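Local structure of probable amidase (Thermus thermophilus, 2DC0) at residues G189-E194 / D204-L209. The protein is a probable amidase of the amidase family, a dimeric alpha/beta protein built round a mixed beta-sheet. Numbering follows the deposited sequence.
Sequences GRVSLE and DHAGPL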
loop_
_atom_site.group_PDB
_atom_site.type_symbol
_atom_site.label_atom_id
_atom_site.label_comp_id
_atom_site.label_asym_id
_atom_site.label_seq_id
_atom_site.Cartn_x
_atom_site.Cartn_y
_atom_site.Cartn_z
ATOM N N GLY A 189 -0.526 -6.391 -9.591
ATOM C CA GLY A 189 -1.377 -7.564 -9.629
ATOM C C GLY A 189 -2.508 -7.648 -10.636
ATOM O O GLY A 189 -3.096 -8.718 -10.796
ATOM N N ARG A 190 -2.828 -6.555 -11.319
ATOM C CA ARG A 190 -3.919 -6.603 -12.286
ATOM C C ARG A 190 -3.637 -7.649 -13.373
ATOM O O ARG A 190 -4.537 -8.381 -13.786
ATOM C CB ARG A 190 -4.147 -5.229 -12.913
ATOM C CG ARG A 190 -5.397 -5.169 -13.769
ATOM C CD ARG A 190 -5.624 -3.773 -14.308
ATOM N NE ARG A 190 -5.990 -2.818 -13.262
ATOM C CZ ARG A 190 -7.174 -2.777 -12.658
ATOM N NH1 ARG A 190 -8.124 -3.642 -12.990
ATOM N NH2 ARG A 190 -7.416 -1.857 -11.734
ATOM N N VAL A 191 -2.393 -7.714 -13.833
ATOM C CA VAL A 191 -2.006 -8.698 -14.842
ATOM C C VAL A 191 -1.208 -9.770 -14.104
ATOM O O VAL A 191 -0.224 -9.469 -13.429
ATOM C CB VAL A 191 -1.136 -8.070 -15.957
ATOM C CG1 VAL A 191 -0.695 -9.145 -16.946
ATOM C CG2 VAL A 191 -1.931 -6.994 -16.687
ATOM N N SER A 192 -1.644 -11.019 -14.223
ATOM C CA SER A 192 -0.983 -12.117 -13.531
ATOM C C SER A 192 0.464 -12.357 -13.916
ATOM O O SER A 192 0.824 -12.346 -15.093
ATOM C CB SER A 192 -1.759 -13.420 -13.729
ATOM O OG SER A 192 -1.061 -14.498 -13.140
ATOM N N LEU A 193 1.291 -12.580 -12.901
ATOM C CA LEU A 193 2.699 -12.871 -13.106
ATOM C C LEU A 193 2.957 -14.343 -12.793
ATOM O O LEU A 193 4.100 -14.762 -12.597
ATOM C CB LEU A 193 3.565 -11.973 -12.219
ATOM C CG LEU A 193 3.868 -10.602 -12.835
ATOM C CD1 LEU A 193 4.485 -9.679 -11.796
ATOM C CD2 LEU A 193 4.810 -10.782 -14.024
ATOM N N GLU A 194 1.881 -15.124 -12.737
ATOM C CA GLU A 194 1.979 -16.558 -12.460
ATOM C C GLU A 194 2.729 -17.261 -13.599
ATOM O O GLU A 194 2.459 -17.019 -14.776
ATOM C CB GLU A 194 0.572 -17.160 -12.321
ATOM C CG GLU A 194 0.543 -18.657 -12.037
ATOM C CD GLU A 194 -0.866 -19.236 -12.108
ATOM O OE1 GLU A 194 -1.793 -18.649 -11.508
ATOM O OE2 GLU A 194 -1.050 -20.285 -12.756
ATOM N N ASP A 204 7.076 -6.639 -8.537
ATOM C CA ASP A 204 7.024 -6.928 -9.984
ATOM C C ASP A 204 5.651 -6.581 -10.574
ATOM O O ASP A 204 4.630 -6.684 -9.895
ATOM C CB ASP A 204 7.253 -8.421 -10.282
ATOM C CG ASP A 204 8.673 -8.886 -10.027
ATOM O OD1 ASP A 204 9.595 -8.051 -9.891
ATOM O OD2 ASP A 204 8.862 -10.125 -9.979
ATOM N N HIS A 205 5.644 -6.201 -11.849
ATOM C CA HIS A 205 4.424 -5.868 -12.589
ATOM C C HIS A 205 4.555 -6.381 -14.026
ATOM O O HIS A 205 5.630 -6.288 -14.621
ATOM C CB HIS A 205 4.213 -4.353 -12.713
ATOM C CG HIS A 205 3.884 -3.651 -11.435
ATOM N ND1 HIS A 205 4.803 -3.471 -10.425
ATOM C CD2 HIS A 205 2.765 -2.997 -11.048
ATOM C CE1 HIS A 205 4.265 -2.730 -9.472
ATOM N NE2 HIS A 205 3.029 -2.429 -9.825
ATOM N N ALA A 206 3.468 -6.908 -14.583
ATOM C CA ALA A 206 3.458 -7.361 -15.972
ATOM C C ALA A 206 2.712 -6.273 -16.738
ATOM O O ALA A 206 1.715 -5.740 -16.248
ATOM C CB ALA A 206 2.720 -8.693 -16.103
ATOM N N GLY A 207 3.180 -5.937 -17.935
ATOM C CA GLY A 207 2.518 -4.889 -18.696
ATOM C C GLY A 207 2.919 -4.852 -20.159
ATOM O O GLY A 207 3.952 -5.412 -20.538
ATOM N N PRO A 208 2.125 -4.190 -21.009
ATOM C CA PRO A 208 2.415 -4.102 -22.439
ATOM C C PRO A 208 3.279 -2.937 -22.912
ATOM O O PRO A 208 3.372 -1.885 -22.260
ATOM C CB PRO A 208 1.028 -4.020 -23.049
ATOM C CG PRO A 208 0.344 -3.093 -22.073
ATOM C CD PRO A 208 0.781 -3.650 -20.718
ATOM N N LEU A 209 3.903 -3.162 -24.067
ATOM C CA LEU A 209 4.721 -2.175 -24.771
ATOM C C LEU A 209 4.016 -2.098 -26.114
ATOM O O LEU A 209 3.861 -3.109 -26.802
ATOM C CB LEU A 209 6.159 -2.672 -24.934
ATOM C CG LEU A 209 6.983 -2.456 -23.661
ATOM C CD1 LEU A 209 8.071 -3.497 -23.560
ATOM C CD2 LEU A 209 7.569 -1.041 -23.678
HETATM O O HOH W 1 1.951 -7.493 -10.194
HETATM O O HOH W 2 1.422 -7.416 -12.860
#
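The methyl group of A206 sits between V191 and L193, two side chains that point at it from one loop. V191 brings up CG1, 3.5 Å from A206 CB; L193 brings up CD2, 3.6 Å from A206 CB. The two V191 methyls divide the work: CG1, anti to the backbone N (chi1 177°), meets the A206 methyl, while CG2 lies near A206 O. L193 forks over the chain at D204-A206. Its CD1 branch packs on the CB of D204 at 3.4 Å and reaches the start of the next peptide, with L193 CD1 3.7 Å from H205 N; the L193 and D204 side chains cross at about a right angle. The D204 carboxylate is occupied elsewhere, OD1 bonded to T168 OG1 and S200 N, OD2 to L199 N, while its CB faces the leucine.

In the fold, 189-194 belongs to the connection between strands 182-185 and 206-210, antiparallel neighbours in the central mixed sheet of the amidase family. This connection folds back over the entry to the second strand. Polar backbone groups meet across the contact through water. One molecule accepts from G189 N and donates to D204 O; a second accepts from A206 N at 2.7 Å and donates to V191 O at the same length. S192, between the two apolar residues, turns its CB away: its OG accepts from E194 N (3.0 Å, 162°), an ST turn. F76 also touches L193 and A206, and V191 reaches L223 of helix 213-224. H205 turns its CB away from the loop, and its ring meets Y188 edge-to-face.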